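Local structure of uncharacterized protein MJ0690 (Methanocaldococcus jannaschii, 3K32) at residues Y89-V94 with R114-S119; K68-A73 with R174-E179; L21-L26 with L56-K61. The protein is of unknown function but is predicted to be a tRNA methyltransferase subunit and, with a PP-loop-like motif in a HUP-type fold, may bind a nucleotide. All blocks are in the same frame, centred on the assembly; numbering follows the deposited sequence.

Contact 1: Y89-V94 with R114-S119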
loop_
_atom_site.group_PDB
_atom_site.type_symbol
_atom_site.label_atom_id
_atom_site.label_comp_id
_atom_site.label_asym_id
_atom_site.label_seq_id
_atom_site.Cartn_x
_atom_site.Cartn_y
_atom_site.Cartn_z
ATOM N N TYR B 89 8.709 -9.107 16.754
ATOM C CA TYR B 89 8.737 -8.607 18.116
ATOM C C TYR B 89 9.431 -7.246 18.220
ATOM O O TYR B 89 8.930 -6.352 18.897
ATOM C CB TYR B 89 9.371 -9.611 19.105
ATOM C CG TYR B 89 9.837 -8.914 20.356
ATOM C CD1 TYR B 89 8.933 -8.543 21.351
ATOM C CD2 TYR B 89 11.172 -8.559 20.520
ATOM C CE1 TYR B 89 9.352 -7.848 22.487
ATOM C CE2 TYR B 89 11.601 -7.868 21.650
ATOM C CZ TYR B 89 10.695 -7.517 22.624
ATOM O OH TYR B 89 11.140 -6.837 23.737
ATOM N N VAL B 90 10.582 -7.096 17.566
ATOM C CA VAL B 90 11.336 -5.845 17.632
ATOM C C VAL B 90 10.538 -4.707 16.990
ATOM O O VAL B 90 10.301 -3.673 17.615
ATOM C CB VAL B 90 12.707 -5.948 16.923
ATOM C CG1 VAL B 90 13.430 -4.601 16.948
ATOM C CG2 VAL B 90 13.562 -7.041 17.542
ATOM N N HIS B 91 10.111 -4.909 15.747
ATOM C CA HIS B 91 9.410 -3.860 14.997
ATOM C C HIS B 91 8.127 -3.385 15.705
ATOM O O HIS B 91 7.860 -2.181 15.801
ATOM C CB HIS B 91 9.115 -4.329 13.566
ATOM C CG HIS B 91 8.587 -3.248 12.678
ATOM N ND1 HIS B 91 9.400 -2.296 12.100
ATOM C CD2 HIS B 91 7.330 -2.957 12.278
ATOM C CE1 HIS B 91 8.668 -1.475 11.374
ATOM N NE2 HIS B 91 7.404 -1.850 11.467
ATOM N N LYS B 92 7.344 -4.340 16.205
ATOM C CA LYS B 92 6.191 -4.026 17.033
ATOM C C LYS B 92 6.573 -3.190 18.251
ATOM O O LYS B 92 5.870 -2.256 18.628
ATOM C CB LYS B 92 5.512 -5.304 17.500
ATOM C CG LYS B 92 4.699 -5.992 16.430
ATOM C CD LYS B 92 3.959 -7.177 17.021
ATOM C CE LYS B 92 3.091 -7.857 15.983
ATOM N NZ LYS B 92 2.678 -9.215 16.433
ATOM N N THR B 93 7.693 -3.528 18.865
ATOM C CA THR B 93 8.106 -2.859 20.072
ATOM C C THR B 93 8.562 -1.456 19.722
ATOM O O THR B 93 8.242 -0.479 20.410
ATOM C CB THR B 93 9.234 -3.642 20.753
ATOM O OG1 THR B 93 8.774 -4.969 21.042
ATOM C CG2 THR B 93 9.673 -2.954 22.032
ATOM N N VAL B 94 9.300 -1.352 18.631
ATOM C CA VAL B 94 9.647 -0.037 18.127
ATOM C C VAL B 94 8.394 0.828 17.857
ATOM O O VAL B 94 8.297 1.961 18.323
ATOM C CB VAL B 94 10.561 -0.143 16.905
ATOM C CG1 VAL B 94 10.674 1.201 16.205
ATOM C CG2 VAL B 94 11.942 -0.681 17.337
ATOM N N ARG B 114 6.358 -11.182 4.496
ATOM C CA ARG B 114 5.511 -11.609 5.614
ATOM C C ARG B 114 5.914 -10.869 6.891
ATOM O O ARG B 114 5.095 -10.634 7.774
ATOM C CB ARG B 114 5.633 -13.126 5.859
ATOM C CG ARG B 114 5.693 -14.007 4.606
ATOM C CD ARG B 114 4.322 -14.290 4.014
ATOM N NE ARG B 114 3.651 -15.402 4.675
ATOM C CZ ARG B 114 2.383 -15.739 4.457
ATOM N NH1 ARG B 114 1.650 -15.050 3.590
ATOM N NH2 ARG B 114 1.851 -16.768 5.105
ATOM N N VAL B 115 7.185 -10.492 6.965
ATOM C CA VAL B 115 7.789 -10.022 8.201
ATOM C C VAL B 115 8.831 -8.948 7.914
ATOM O O VAL B 115 9.684 -9.123 7.049
ATOM C CB VAL B 115 8.440 -11.213 8.958
ATOM C CG1 VAL B 115 9.784 -10.815 9.566
ATOM C CG2 VAL B 115 7.467 -11.779 10.006
ATOM N N PRO B 116 8.743 -7.810 8.614
ATOM C CA PRO B 116 7.714 -7.564 9.626
ATOM C C PRO B 116 6.448 -6.978 8.999
ATOM O O PRO B 116 6.496 -6.350 7.934
ATOM C CB PRO B 116 8.371 -6.521 10.536
ATOM C CG PRO B 116 9.390 -5.808 9.645
ATOM C CD PRO B 116 9.525 -6.595 8.343
ATOM N N LYS B 117 5.323 -7.189 9.670
ATOM C CA LYS B 117 4.045 -6.711 9.194
ATOM C C LYS B 117 3.035 -6.769 10.328
ATOM O O LYS B 117 2.906 -7.792 11.001
ATOM C CB LYS B 117 3.574 -7.570 8.026
ATOM C CG LYS B 117 2.156 -7.303 7.533
ATOM C CD LYS B 117 1.924 -8.094 6.232
ATOM C CE LYS B 117 3.003 -7.767 5.199
ATOM N NZ LYS B 117 2.937 -8.588 3.964
ATOM N N LEU B 118 2.345 -5.654 10.543
ATOM C CA LEU B 118 1.230 -5.605 11.464
ATOM C C LEU B 118 -0.044 -6.119 10.790
ATOM O O LEU B 118 -0.340 -5.789 9.635
ATOM C CB LEU B 118 1.019 -4.172 11.975
ATOM C CG LEU B 118 2.097 -3.539 12.869
ATOM C CD1 LEU B 118 1.541 -2.259 13.474
ATOM C CD2 LEU B 118 2.558 -4.476 13.980
ATOM N N SER B 119 -0.798 -6.935 11.513
ATOM C CA SER B 119 -2.106 -7.348 11.031
ATOM C C SER B 119 -3.062 -6.158 11.123
ATOM O O SER B 119 -2.768 -5.159 11.784
ATOM C CB SER B 119 -2.636 -8.505 11.868
ATOM O OG SER B 119 -2.783 -8.111 13.222
#
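In the loop that carries the chain from strand 104-106 to helix 120-130, Pro116 and Leu118 lean on His91 and Lys92 of helix 84-98, in an alpha/beta fold with a parallel central sheet. A cis peptide bond precedes Pro116, and the side chains of Pro116 and His91 cross at about a right angle. The closest atoms of this pair are His91 CB and Pro116 CB, 3.8 Å apart. Farther out, Pro116 CG lies over one face of the imidazole, displaced toward its rim and 4.0 Å from His91 CG. With CG anti to the backbone N (chi1 -171°), His91 reaches out from the helix to present that face. Both ring nitrogens have partners, ND1 with Tyr169 OH and NE2 with Asp107 OD2, and these bonds should fix the rotation of the ring beside the proline. Lys92 makes the second half of the contact with its aliphatic chain: its CG is 3.6 Å from Leu118 CD2, and the same methyl lies 4.0 Å from Lys92 CE. The extended lysine thus runs past the leucine methyl to a salt bridge between its NZ and Glu122 OE2. Glu122 OE1 also bonds Ser119 N, at the N-cap of helix 120-130. Helix 84-98 meets the loop through His91 and Lys92, with Leu118 also touching Leu95, while Val90 packs on Ile69 and Ala73 of helix 68-80 and on Tyr169 of helix 169-180.

Contact 2: K68-A73 with R174-E179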
loop_
_atom_site.group_PDB
_atom_site.type_symbol
_atom_site.label_atom_id
_atom_site.label_comp_id
_atom_site.label_asym_id
_atom_site.label_seq_id
_atom_site.Cartn_x
_atom_site.Cartn_y
_atom_site.Cartn_z
ATOM N N LYS B 68 17.945 -4.062 25.475
ATOM C CA LYS B 68 17.265 -5.276 25.907
ATOM C C LYS B 68 16.282 -5.757 24.845
ATOM O O LYS B 68 15.930 -6.946 24.799
ATOM C CB LYS B 68 16.520 -5.021 27.217
ATOM C CG LYS B 68 15.425 -3.965 27.090
ATOM C CD LYS B 68 14.085 -4.464 27.617
ATOM C CE LYS B 68 13.480 -3.485 28.616
ATOM N NZ LYS B 68 14.358 -3.286 29.811
ATOM N N ILE B 69 15.826 -4.827 24.006
ATOM C CA ILE B 69 14.908 -5.183 22.940
ATOM C C ILE B 69 15.587 -6.165 22.004
ATOM O O ILE B 69 14.997 -7.186 21.641
ATOM C CB ILE B 69 14.422 -3.950 22.155
ATOM C CG1 ILE B 69 13.583 -3.044 23.057
ATOM C CG2 ILE B 69 13.590 -4.390 20.965
ATOM C CD1 ILE B 69 13.546 -1.645 22.601
ATOM N N VAL B 70 16.836 -5.877 21.634
ATOM C CA VAL B 70 17.582 -6.784 20.756
ATOM C C VAL B 70 18.128 -7.998 21.491
ATOM O O VAL B 70 18.239 -9.078 20.910
ATOM C CB VAL B 70 18.719 -6.075 19.967
ATOM C CG1 VAL B 70 18.137 -5.344 18.768
ATOM C CG2 VAL B 70 19.549 -5.127 20.876
ATOM N N GLU B 71 18.447 -7.833 22.771
ATOM C CA GLU B 71 18.883 -8.970 23.580
ATOM C C GLU B 71 17.831 -10.069 23.498
ATOM O O GLU B 71 18.149 -11.252 23.335
ATOM C CB GLU B 71 19.140 -8.554 25.030
ATOM C CG GLU B 71 20.391 -7.703 25.211
ATOM C CD GLU B 71 21.680 -8.462 24.895
ATOM O OE1 GLU B 71 21.635 -9.710 24.804
ATOM O OE2 GLU B 71 22.742 -7.812 24.750
ATOM N N LYS B 72 16.570 -9.664 23.573
ATOM C CA LYS B 72 15.465 -10.610 23.513
ATOM C C LYS B 72 15.265 -11.159 22.088
ATOM O O LYS B 72 14.937 -12.342 21.904
ATOM C CB LYS B 72 14.183 -9.974 24.052
ATOM C CG LYS B 72 12.983 -10.850 23.884
ATOM C CD LYS B 72 11.824 -10.376 24.720
ATOM C CE LYS B 72 10.744 -11.452 24.782
ATOM N NZ LYS B 72 11.279 -12.773 25.240
ATOM N N ALA B 73 15.473 -10.310 21.081
ATOM C CA ALA B 73 15.402 -10.772 19.699
ATOM C C ALA B 73 16.445 -11.845 19.498
ATOM O O ALA B 73 16.218 -12.818 18.780
ATOM C CB ALA B 73 15.624 -9.636 18.723
ATOM N N ARG B 174 22.510 -9.525 14.803
ATOM C CA ARG B 174 23.600 -10.365 14.355
ATOM C C ARG B 174 24.776 -10.219 15.316
ATOM O O ARG B 174 25.380 -11.209 15.738
ATOM C CB ARG B 174 24.007 -9.948 12.941
ATOM C CG ARG B 174 24.361 -11.096 12.010
ATOM C CD ARG B 174 24.267 -10.660 10.550
ATOM N NE ARG B 174 25.550 -10.780 9.853
ATOM C CZ ARG B 174 25.691 -10.775 8.529
ATOM N NH1 ARG B 174 24.626 -10.661 7.744
ATOM N NH2 ARG B 174 26.897 -10.891 7.984
ATOM N N HIS B 175 25.081 -8.980 15.677
ATOM C CA HIS B 175 26.238 -8.712 16.508
ATOM C C HIS B 175 26.146 -9.375 17.876
ATOM O O HIS B 175 27.105 -9.990 18.348
ATOM C CB HIS B 175 26.435 -7.218 16.679
ATOM C CG HIS B 175 27.823 -6.848 17.088
ATOM N ND1 HIS B 175 28.174 -6.613 18.401
ATOM C CD2 HIS B 175 28.951 -6.692 16.362
ATOM C CE1 HIS B 175 29.459 -6.316 18.464
ATOM N NE2 HIS B 175 29.956 -6.356 17.239
ATOM N N ILE B 176 24.994 -9.235 18.521
ATOM C CA ILE B 176 24.796 -9.849 19.826
ATOM C C ILE B 176 25.024 -11.350 19.703
ATOM O O ILE B 176 25.645 -11.962 20.567
ATOM C CB ILE B 176 23.391 -9.550 20.408
ATOM C CG1 ILE B 176 23.213 -8.044 20.612
ATOM C CG2 ILE B 176 23.188 -10.273 21.734
ATOM C CD1 ILE B 176 21.873 -7.655 21.176
ATOM N N LEU B 177 24.549 -11.932 18.607
ATOM C CA LEU B 177 24.666 -13.376 18.406
ATOM C C LEU B 177 26.125 -13.801 18.348
ATOM O O LEU B 177 26.516 -14.800 18.951
ATOM C CB LEU B 177 23.921 -13.813 17.148
ATOM C CG LEU B 177 22.407 -13.631 17.238
ATOM C CD1 LEU B 177 21.726 -13.859 15.889
ATOM C CD2 LEU B 177 21.838 -14.554 18.293
ATOM N N LYS B 178 26.931 -13.027 17.633
ATOM C CA LYS B 178 28.362 -13.262 17.616
ATOM C C LYS B 178 28.925 -13.235 19.039
ATOM O O LYS B 178 29.428 -14.248 19.520
ATOM C CB LYS B 178 29.075 -12.253 16.715
ATOM C CG LYS B 178 28.989 -12.604 15.234
ATOM C CD LYS B 178 29.957 -11.774 14.389
ATOM C CE LYS B 178 29.253 -10.621 13.678
ATOM N NZ LYS B 178 28.497 -11.074 12.475
ATOM N N GLU B 179 28.819 -12.091 19.713
ATOM C CA GLU B 179 29.323 -11.971 21.073
ATOM C C GLU B 179 28.967 -13.213 21.859
ATOM O O GLU B 179 29.735 -13.673 22.707
ATOM C CB GLU B 179 28.704 -10.770 21.789
ATOM C CG GLU B 179 29.257 -9.426 21.394
ATOM C CD GLU B 179 28.497 -8.285 22.045
ATOM O OE1 GLU B 179 27.647 -8.558 22.920
ATOM O OE2 GLU B 179 28.749 -7.116 21.685
#
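The carboxylate of Glu71 lies against Ile176 while two arginines grip it, OE2 in a salt bridge with Arg67 NE and OE1 in one with Arg180 NH2. Its chain bends at chi2 (-66°), bringing the acid group round to the neighbouring helix although the CB bond points away from it. There OE1 comes within 3.5 Å of Ile176 CG2, and OE2 within 3.7 Å of Ile176 CD1, so the two methyls pack under a carboxylate whose two oxygens each have an arginine partner. Glu179 OE1, 5.3 Å from Glu71 OE2, pairs with Arg67 NH2; one guanidinium thus serves both acids and would be expected to offset their mutual repulsion. On the apolar side, Ile176 extends along its longer branch (chi2 180°) and drives CD1 against Val70, 3.4 Å from CG2 and 3.7 Å from CB of that residue. The two side chains meet at roughly a right angle. Ile176 also touches Ala74, one turn on from Val70, while the next residue, Leu177, carries the packing on to Ala74, Ile77 and Ile78. The arrangement is that of an ordinary helix-helix interface, here between helices 68-80 and 169-180, with a buried aliphatic centre bordered by salt bridges to Arg67 and Arg180.

Contact 3: L21-L26 with L56-K61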
loop_
_atom_site.group_PDB
_atom_site.type_symbol
_atom_site.label_atom_id
_atom_site.label_comp_id
_atom_site.label_asym_id
_atom_site.label_seq_id
_atom_site.Cartn_x
_atom_site.Cartn_y
_atom_site.Cartn_z
ATOM N N LEU B 21 11.854 4.104 -1.405
ATOM C CA LEU B 21 10.607 4.287 -2.128
ATOM C C LEU B 21 9.505 4.777 -1.200
ATOM O O LEU B 21 8.690 5.625 -1.598
ATOM C CB LEU B 21 10.162 2.997 -2.830
ATOM C CG LEU B 21 10.923 2.591 -4.091
ATOM C CD1 LEU B 21 10.292 1.354 -4.720
ATOM C CD2 LEU B 21 10.983 3.745 -5.084
ATOM N N SER B 22 9.461 4.262 0.032
ATOM C CA SER B 22 8.412 4.733 0.936
ATOM C C SER B 22 8.585 6.229 1.204
ATOM O O SER B 22 7.624 6.990 1.126
ATOM C CB SER B 22 8.314 3.917 2.238
ATOM O OG SER B 22 9.416 4.138 3.095
ATOM N N ALA B 23 9.816 6.636 1.506
ATOM C CA ALA B 23 10.141 8.049 1.707
ATOM C C ALA B 23 9.612 8.857 0.532
ATOM O O ALA B 23 8.773 9.740 0.696
ATOM C CB ALA B 23 11.650 8.240 1.827
ATOM N N VAL B 24 10.120 8.515 -0.650
ATOM C CA VAL B 24 9.798 9.183 -1.897
ATOM C C VAL B 24 8.301 9.287 -2.140
ATOM O O VAL B 24 7.794 10.304 -2.559
ATOM C CB VAL B 24 10.442 8.433 -3.079
ATOM C CG1 VAL B 24 9.967 9.022 -4.402
ATOM C CG2 VAL B 24 11.952 8.489 -2.966
ATOM N N ILE B 25 7.583 8.221 -1.872
ATOM C CA ILE B 25 6.153 8.281 -2.055
ATOM C C ILE B 25 5.519 9.275 -1.092
ATOM O O ILE B 25 4.731 10.127 -1.509
ATOM C CB ILE B 25 5.536 6.896 -1.933
ATOM C CG1 ILE B 25 6.036 6.044 -3.101
ATOM C CG2 ILE B 25 4.010 6.985 -1.904
ATOM C CD1 ILE B 25 5.662 4.580 -2.988
ATOM N N LEU B 26 5.870 9.184 0.192
ATOM C CA LEU B 26 5.319 10.113 1.174
ATOM C C LEU B 26 5.544 11.545 0.684
ATOM O O LEU B 26 4.622 12.382 0.716
ATOM C CB LEU B 26 5.967 9.896 2.541
ATOM C CG LEU B 26 5.266 8.997 3.590
ATOM C CD1 LEU B 26 3.960 8.332 3.107
ATOM C CD2 LEU B 26 6.223 7.962 4.179
ATOM N N LEU B 56 19.005 11.195 -0.888
ATOM C CA LEU B 56 17.594 11.497 -1.122
ATOM C C LEU B 56 17.228 12.944 -0.765
ATOM O O LEU B 56 16.173 13.438 -1.151
ATOM C CB LEU B 56 16.710 10.549 -0.308
ATOM C CG LEU B 56 16.435 9.138 -0.828
ATOM C CD1 LEU B 56 17.607 8.559 -1.570
ATOM C CD2 LEU B 56 16.051 8.254 0.344
ATOM N N GLY B 57 18.095 13.616 -0.019
ATOM C CA GLY B 57 17.781 14.946 0.474
ATOM C C GLY B 57 16.730 15.013 1.584
ATOM O O GLY B 57 15.989 15.987 1.691
ATOM N N PHE B 58 16.656 13.983 2.418
ATOM C CA PHE B 58 15.681 13.993 3.508
ATOM C C PHE B 58 16.337 14.177 4.863
ATOM O O PHE B 58 17.450 13.703 5.094
ATOM C CB PHE B 58 14.847 12.716 3.510
ATOM C CG PHE B 58 13.896 12.622 2.362
ATOM C CD1 PHE B 58 13.155 13.732 1.971
ATOM C CD2 PHE B 58 13.733 11.432 1.673
ATOM C CE1 PHE B 58 12.276 13.656 0.913
ATOM C CE2 PHE B 58 12.852 11.351 0.617
ATOM C CZ PHE B 58 12.116 12.464 0.240
ATOM N N LYS B 59 15.641 14.863 5.758
ATOM C CA LYS B 59 16.117 15.010 7.127
ATOM C C LYS B 59 16.246 13.637 7.807
ATOM O O LYS B 59 15.367 12.784 7.682
ATOM C CB LYS B 59 15.159 15.891 7.914
ATOM C CG LYS B 59 14.845 17.210 7.265
ATOM C CD LYS B 59 13.619 17.829 7.927
ATOM C CE LYS B 59 13.051 18.998 7.118
ATOM N NZ LYS B 59 12.381 18.545 5.873
ATOM N N HIS B 60 17.333 13.416 8.532
ATOM C CA HIS B 60 17.518 12.110 9.162
ATOM C C HIS B 60 17.939 12.219 10.616
ATOM O O HIS B 60 18.666 13.133 10.998
ATOM C CB HIS B 60 18.516 11.247 8.381
ATOM C CG HIS B 60 18.711 9.874 8.944
ATOM N ND1 HIS B 60 17.894 8.813 8.619
ATOM C CD2 HIS B 60 19.653 9.376 9.785
ATOM C CE1 HIS B 60 18.314 7.724 9.245
ATOM N NE2 HIS B 60 19.377 8.043 9.962
ATOM N N LYS B 61 17.474 11.263 11.409
ATOM C CA LYS B 61 17.716 11.229 12.838
ATOM C C LYS B 61 17.888 9.777 13.266
ATOM O O LYS B 61 17.215 8.889 12.743
ATOM C CB LYS B 61 16.519 11.855 13.560
ATOM C CG LYS B 61 16.642 11.948 15.069
ATOM C CD LYS B 61 16.025 13.253 15.560
ATOM C CE LYS B 61 14.935 13.033 16.586
ATOM N NZ LYS B 61 13.743 12.383 15.981
#
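Van der Waals packing of an aromatic ring on a helix accounts for the touch between Ala23 and Phe58. The methyl Ala23 CB is 3.5 Å from Phe58 CE2 and 3.8 Å from Phe58 CD2, approaching the ring obliquely. The ring also reaches the helix backbone, with Val24 N 4.1 Å from Phe58 CE2. Phe58 CG is anti to the carbonyl carbon (chi1 -70°), a torsion that swings the ring from the backbone after Gly57 toward helix 17-28. Outside the two segments, Phe58 also rests on Leu35 of strand 32-39, and Leu56 on Phe13.

Backbone structure sets the two partners in place. Gly57, with positive phi (72°), ends helix 47-56 in a Schellman motif and turns the chain toward strand 59-64. Inside that turn Leu56 O comes to lie over the centre of the Phe58 ring, 4.1 Å above its plane. Lys61 then joins the parallel sheet through backbone bonds with Leu35 and Thr37. Within helix 17-28, Ile25 N bonds Leu21 O, part of the regular backbone that presents Ala23.

Polar side chains act at the margins, as where Lys59 NZ bonds Asn32 OD1. With the segments meeting through carbon and one distant amide nitrogen, the chemistry implies that this part of the interface rests on shape and probably on exclusion of water, not on directional bonds.

Along the chain contact 3 closes first, and contact 1 is then nested within the long loop closed by contact 2. Contacts 1 and 2 are neighbours, their centres about 17 Å apart, and touch where consecutive helices 84-98 and 68-80 pack: Val90 CG2 lies 3.5 Å from Ala73 CB. Contact 3 lies across the centre of the chain from both, about 21 Å from contact 1 and 28 Å from contact 2 between centres, and does not touch them, the nearest atoms being about 10 and 15 Å away. Strand 59-64 of contact 3 nevertheless leads directly into helix 68-80. The three contacts thus join helices and loops around the central parallel sheet, consistent with a HUP-like alpha/beta fold.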